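Local coordinates for protein myosin-17 (Arabidopsis thaliana, PDB 7KFL) that probably recognises cargo through its globular tail, as a plant class XI myosin motor that would carry that cargo along actin filaments, at residues N173-C185 with H214-L226. Residues are numbered along the deposited sequence; the frame is centred on the assembly and turned at random.
Sequences NLKKEISPLLGLC and HWQSIRKSLNSYL
Residues 173-185 and 214-226 run nearly antiparallel, their helix axes 166° apart and 9.2 Å from each other at closest approach. The backbones come nearest where Ile178 faces Ile218, with 5.8 Å between their CA atoms, and stand wider apart at Leu174 and Tyr225, where a ring fills the interval. Pro180, lacking an N-H, interrupts the bonding of its helix and kinks it.

Two knobs-into-holes interlock the middle. Leu181 sits among His214, Ser217, Ile218 and Ser221, while Ile218 enters the hole formed by Ile178, Leu181, Leu182 and Cys185; Leu181 CB lies 3.5 Å from Ile218 CG1. Ser217 suits its place because it is small enough for Leu181 CD1 to settle against its backbone. Such antiparallel packing of long helices is characteristic of the helical-bundle architecture of the myosin globular tail; helix 236-260 touches Ile178, Leu182 and Trp215, and helix 267-287 touches Cys185 and Leu222.

At one end, Glu177 divides its carboxylate between two hydroxyl donors. Tyr225 OH reaches OE1 of Glu177 at 2.8 Å from above the carboxylate plane, whereas Ser221 OG uses the anti lone pair of OE2. With CG anti to its backbone N (chi1 -162°) and an extended chain beyond, Glu177 can span the groove. Asn71 also bonds the tyrosine hydroxyl, and Leu174 CD1 lies over one face of the phenol, 3.9 Å from its centroid. Replacing Tyr225 with alanine would probably leave Glu177 OE1 without this donor and open a gap beside Leu174.

At the other end, Cys185 SG sits directly above the six-membered ring of Trp215, 3.2 Å from its centroid, a compact sulfur-aromatic contact. Tyr272 meets this indole as well. Leu184 CB lies over a face of His214, 3.6 Å from CD2 of that imidazole.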
loop_
_atom_site.group_PDB
_atom_site.type_symbol
_atom_site.label_atom_id
_atom_site.label_comp_id
_atom_site.label_asym_id
_atom_site.label_seq_id
_atom_site.Cartn_x
_atom_site.Cartn_y
_atom_site.Cartn_z
ATOM N N ASN A 173 4.135 0.590 -8.234
ATOM C CA ASN A 173 5.504 0.178 -8.660
ATOM C C ASN A 173 5.883 -1.153 -7.993
ATOM O O ASN A 173 6.457 -2.019 -8.689
ATOM C CB ASN A 173 6.568 1.231 -8.335
ATOM C CG ASN A 173 6.613 2.382 -9.318
ATOM O OD1 ASN A 173 5.854 2.420 -10.284
ATOM N ND2 ASN A 173 7.499 3.334 -9.075
ATOM N N LEU A 174 5.589 -1.296 -6.696
ATOM C CA LEU A 174 5.848 -2.529 -5.904
ATOM C C LEU A 174 4.958 -3.667 -6.423
ATOM O O LEU A 174 5.481 -4.789 -6.569
ATOM C CB LEU A 174 5.603 -2.234 -4.419
ATOM C CG LEU A 174 5.758 -3.407 -3.450
ATOM C CD1 LEU A 174 7.034 -4.190 -3.708
ATOM C CD2 LEU A 174 5.729 -2.914 -2.013
ATOM N N LYS A 175 3.678 -3.384 -6.704
ATOM C CA LYS A 175 2.704 -4.344 -7.300
ATOM C C LYS A 175 3.264 -4.898 -8.618
ATOM O O LYS A 175 3.192 -6.122 -8.814
ATOM C CB LYS A 175 1.341 -3.688 -7.552
ATOM C CG LYS A 175 0.443 -3.539 -6.329
ATOM C CD LYS A 175 -0.999 -3.187 -6.661
ATOM C CE LYS A 175 -1.832 -2.861 -5.435
ATOM N NZ LYS A 175 -3.240 -2.544 -5.780
ATOM N N LYS A 176 3.801 -4.027 -9.477
ATOM C CA LYS A 176 4.341 -4.377 -10.821
ATOM C C LYS A 176 5.587 -5.262 -10.675
ATOM O O LYS A 176 5.832 -6.084 -11.582
ATOM C CB LYS A 176 4.667 -3.097 -11.598
ATOM C CG LYS A 176 5.283 -3.289 -12.978
ATOM C CD LYS A 176 6.075 -2.080 -13.440
ATOM C CE LYS A 176 5.771 -1.661 -14.864
ATOM N NZ LYS A 176 6.174 -0.255 -15.115
ATOM N N GLU A 177 6.351 -5.089 -9.592
ATOM C CA GLU A 177 7.634 -5.806 -9.357
ATOM C C GLU A 177 7.356 -7.234 -8.865
ATOM O O GLU A 177 8.076 -8.148 -9.316
ATOM C CB GLU A 177 8.503 -5.039 -8.360
ATOM C CG GLU A 177 9.963 -5.455 -8.396
ATOM C CD GLU A 177 10.876 -4.650 -7.490
ATOM O OE1 GLU A 177 10.977 -3.419 -7.693
ATOM O OE2 GLU A 177 11.474 -5.254 -6.573
ATOM N N ILE A 178 6.366 -7.420 -7.983
ATOM C CA ILE A 178 6.051 -8.739 -7.348
ATOM C C ILE A 178 4.954 -9.462 -8.140
ATOM O O ILE A 178 4.661 -10.620 -7.783
ATOM C CB ILE A 178 5.679 -8.591 -5.856
ATOM C CG1 ILE A 178 4.312 -7.933 -5.647
ATOM C CG2 ILE A 178 6.784 -7.865 -5.101
ATOM C CD1 ILE A 178 3.905 -7.816 -4.197
ATOM N N SER A 179 4.382 -8.826 -9.170
ATOM C CA SER A 179 3.329 -9.419 -10.039
ATOM C C SER A 179 3.902 -10.611 -10.808
ATOM O O SER A 179 3.312 -11.689 -10.783
ATOM C CB SER A 179 2.708 -8.388 -10.961
ATOM O OG SER A 179 1.547 -8.904 -11.600
ATOM N N PRO A 180 5.063 -10.481 -11.498
ATOM C CA PRO A 180 5.658 -11.606 -12.222
ATOM C C PRO A 180 6.103 -12.765 -11.313
ATOM O O PRO A 180 6.085 -13.893 -11.771
ATOM C CB PRO A 180 6.887 -11.002 -12.925
ATOM C CG PRO A 180 6.640 -9.512 -12.914
ATOM C CD PRO A 180 5.863 -9.256 -11.640
ATOM N N LEU A 181 6.487 -12.465 -10.065
ATOM C CA LEU A 181 6.951 -13.469 -9.065
ATOM C C LEU A 181 5.760 -14.321 -8.611
ATOM O O LEU A 181 5.913 -15.556 -8.530
ATOM C CB LEU A 181 7.601 -12.757 -7.872
ATOM C CG LEU A 181 8.778 -11.837 -8.194
ATOM C CD1 LEU A 181 9.316 -11.197 -6.924
ATOM C CD2 LEU A 181 9.886 -12.584 -8.922
ATOM N N LEU A 182 4.622 -13.682 -8.323
ATOM C CA LEU A 182 3.334 -14.370 -8.036
ATOM C C LEU A 182 2.909 -15.142 -9.292
ATOM O O LEU A 182 2.437 -16.289 -9.153
ATOM C CB LEU A 182 2.288 -13.333 -7.614
ATOM C CG LEU A 182 2.571 -12.618 -6.292
ATOM C CD1 LEU A 182 1.674 -11.401 -6.126
ATOM C CD2 LEU A 182 2.408 -13.564 -5.113
ATOM N N GLY A 183 3.113 -14.544 -10.472
ATOM C CA GLY A 183 2.942 -15.198 -11.784
ATOM C C GLY A 183 3.649 -16.542 -11.841
ATOM O O GLY A 183 3.058 -17.492 -12.386
ATOM N N LEU A 184 4.867 -16.626 -11.291
ATOM C CA LEU A 184 5.697 -17.863 -11.280
ATOM C C LEU A 184 5.256 -18.781 -10.130
ATOM O O LEU A 184 5.313 -20.010 -10.319
ATOM C CB LEU A 184 7.182 -17.490 -11.166
ATOM C CG LEU A 184 7.777 -16.749 -12.366
ATOM C CD1 LEU A 184 9.175 -16.244 -12.049
ATOM C CD2 LEU A 184 7.809 -17.627 -13.607
ATOM N N CYS A 185 4.835 -18.219 -8.990
ATOM C CA CYS A 185 4.263 -18.973 -7.837
ATOM C C CYS A 185 3.017 -19.749 -8.286
ATOM O O CYS A 185 2.879 -20.916 -7.889
ATOM C CB CYS A 185 3.894 -18.057 -6.674
ATOM S SG CYS A 185 5.312 -17.493 -5.698
ATOM N N HIS A 214 10.968 -18.260 -5.259
ATOM C CA HIS A 214 10.081 -17.181 -5.770
ATOM C C HIS A 214 9.421 -16.444 -4.599
ATOM O O HIS A 214 9.292 -15.208 -4.683
ATOM C CB HIS A 214 9.064 -17.750 -6.767
ATOM C CG HIS A 214 9.687 -18.246 -8.028
ATOM N ND1 HIS A 214 10.809 -17.653 -8.579
ATOM C CD2 HIS A 214 9.346 -19.255 -8.860
ATOM C CE1 HIS A 214 11.136 -18.282 -9.689
ATOM N NE2 HIS A 214 10.254 -19.267 -9.885
ATOM N N TRP A 215 9.027 -17.167 -3.546
ATOM C CA TRP A 215 8.487 -16.570 -2.293
ATOM C C TRP A 215 9.566 -15.694 -1.653
ATOM O O TRP A 215 9.223 -14.609 -1.146
ATOM C CB TRP A 215 7.998 -17.647 -1.320
ATOM C CG TRP A 215 6.882 -18.492 -1.852
ATOM C CD1 TRP A 215 6.901 -19.840 -2.053
ATOM C CD2 TRP A 215 5.573 -18.047 -2.250
ATOM N NE1 TRP A 215 5.698 -20.268 -2.541
ATOM C CE2 TRP A 215 4.863 -19.192 -2.676
ATOM C CE3 TRP A 215 4.930 -16.804 -2.283
ATOM C CZ2 TRP A 215 3.548 -19.126 -3.133
ATOM C CZ3 TRP A 215 3.630 -16.738 -2.737
ATOM C CH2 TRP A 215 2.953 -17.885 -3.157
ATOM N N GLN A 216 10.821 -16.155 -1.689
ATOM C CA GLN A 216 12.000 -15.437 -1.139
ATOM C C GLN A 216 12.290 -14.190 -1.988
ATOM O O GLN A 216 12.667 -13.161 -1.395
ATOM C CB GLN A 216 13.197 -16.386 -1.049
ATOM C CG GLN A 216 13.004 -17.484 -0.009
ATOM C CD GLN A 216 14.069 -18.554 -0.043
ATOM O OE1 GLN A 216 15.079 -18.448 -0.737
ATOM N NE2 GLN A 216 13.843 -19.609 0.722
ATOM N N SER A 217 12.110 -14.265 -3.310
ATOM C CA SER A 217 12.278 -13.119 -4.247
ATOM C C SER A 217 11.306 -11.989 -3.877
ATOM O O SER A 217 11.721 -10.811 -3.911
ATOM C CB SER A 217 12.090 -13.541 -5.682
ATOM O OG SER A 217 12.967 -14.603 -6.016
ATOM N N ILE A 218 10.059 -12.342 -3.545
ATOM C CA ILE A 218 8.982 -11.388 -3.144
ATOM C C ILE A 218 9.387 -10.716 -1.826
ATOM O O ILE A 218 9.293 -9.473 -1.746
ATOM C CB ILE A 218 7.616 -12.105 -3.056
ATOM C CG1 ILE A 218 7.086 -12.450 -4.451
ATOM C CG2 ILE A 218 6.608 -11.285 -2.261
ATOM C CD1 ILE A 218 5.916 -13.408 -4.456
ATOM N N ARG A 219 9.826 -11.510 -0.845
ATOM C CA ARG A 219 10.270 -11.042 0.498
ATOM C C ARG A 219 11.388 -9.997 0.353
ATOM O O ARG A 219 11.391 -9.030 1.140
ATOM C CB ARG A 219 10.744 -12.230 1.341
ATOM C CG ARG A 219 10.949 -11.897 2.810
ATOM C CD ARG A 219 11.486 -13.078 3.595
ATOM N NE ARG A 219 11.935 -12.679 4.922
ATOM C CZ ARG A 219 12.250 -13.513 5.908
ATOM N NH1 ARG A 219 12.166 -14.823 5.738
ATOM N NH2 ARG A 219 12.643 -13.028 7.071
ATOM N N LYS A 220 12.298 -10.187 -0.609
ATOM C CA LYS A 220 13.425 -9.256 -0.897
ATOM C C LYS A 220 12.869 -7.922 -1.406
ATOM O O LYS A 220 13.284 -6.869 -0.878
ATOM C CB LYS A 220 14.402 -9.865 -1.909
ATOM C CG LYS A 220 15.465 -10.775 -1.306
ATOM C CD LYS A 220 16.479 -11.287 -2.308
ATOM C CE LYS A 220 15.905 -12.312 -3.263
ATOM N NZ LYS A 220 16.971 -13.028 -4.003
ATOM N N SER A 221 11.966 -7.973 -2.391
ATOM C CA SER A 221 11.299 -6.789 -2.996
ATOM C C SER A 221 10.531 -6.014 -1.918
ATOM O O SER A 221 10.618 -4.778 -1.922
ATOM C CB SER A 221 10.406 -7.185 -4.146
ATOM O OG SER A 221 11.175 -7.654 -5.245
ATOM N N LEU A 222 9.826 -6.709 -1.020
ATOM C CA LEU A 222 9.106 -6.071 0.116
ATOM C C LEU A 222 10.108 -5.282 0.966
ATOM O O LEU A 222 9.819 -4.114 1.272
ATOM C CB LEU A 222 8.390 -7.135 0.958
ATOM C CG LEU A 222 7.209 -7.846 0.296
ATOM C CD1 LEU A 222 6.599 -8.867 1.245
ATOM C CD2 LEU A 222 6.146 -6.858 -0.158
ATOM N N ASN A 223 11.247 -5.898 1.307
ATOM C CA ASN A 223 12.297 -5.326 2.199
ATOM C C ASN A 223 12.972 -4.126 1.521
ATOM O O ASN A 223 13.264 -3.147 2.233
ATOM C CB ASN A 223 13.338 -6.374 2.611
ATOM C CG ASN A 223 12.946 -7.170 3.839
ATOM O OD1 ASN A 223 12.160 -6.710 4.664
ATOM N ND2 ASN A 223 13.505 -8.360 3.984
ATOM N N SER A 224 13.226 -4.199 0.210
ATOM C CA SER A 224 13.808 -3.091 -0.595
ATOM C C SER A 224 12.985 -1.818 -0.379
ATOM O O SER A 224 13.569 -0.791 0.029
ATOM C CB SER A 224 13.873 -3.440 -2.056
ATOM O OG SER A 224 14.588 -4.646 -2.254
ATOM N N TYR A 225 11.675 -1.897 -0.629
ATOM C CA TYR A 225 10.726 -0.756 -0.543
ATOM C C TYR A 225 10.602 -0.316 0.920
ATOM O O TYR A 225 10.576 0.903 1.167
ATOM C CB TYR A 225 9.384 -1.112 -1.190
ATOM C CG TYR A 225 9.412 -1.116 -2.699
ATOM C CD1 TYR A 225 10.058 -2.123 -3.396
ATOM C CD2 TYR A 225 8.812 -0.107 -3.436
ATOM C CE1 TYR A 225 10.097 -2.140 -4.780
ATOM C CE2 TYR A 225 8.845 -0.106 -4.822
ATOM C CZ TYR A 225 9.488 -1.129 -5.499
ATOM O OH TYR A 225 9.534 -1.150 -6.862
ATOM N N LEU A 226 10.564 -1.268 1.857
ATOM C CA LEU A 226 10.530 -0.974 3.316
ATOM C C LEU A 226 11.757 -0.129 3.689
ATOM O O LEU A 226 11.574 0.932 4.307
ATOM C CB LEU A 226 10.484 -2.285 4.108
ATOM C CG LEU A 226 10.518 -2.144 5.630
ATOM C CD1 LEU A 226 9.408 -1.229 6.126
ATOM C CD2 LEU A 226 10.419 -3.504 6.302
#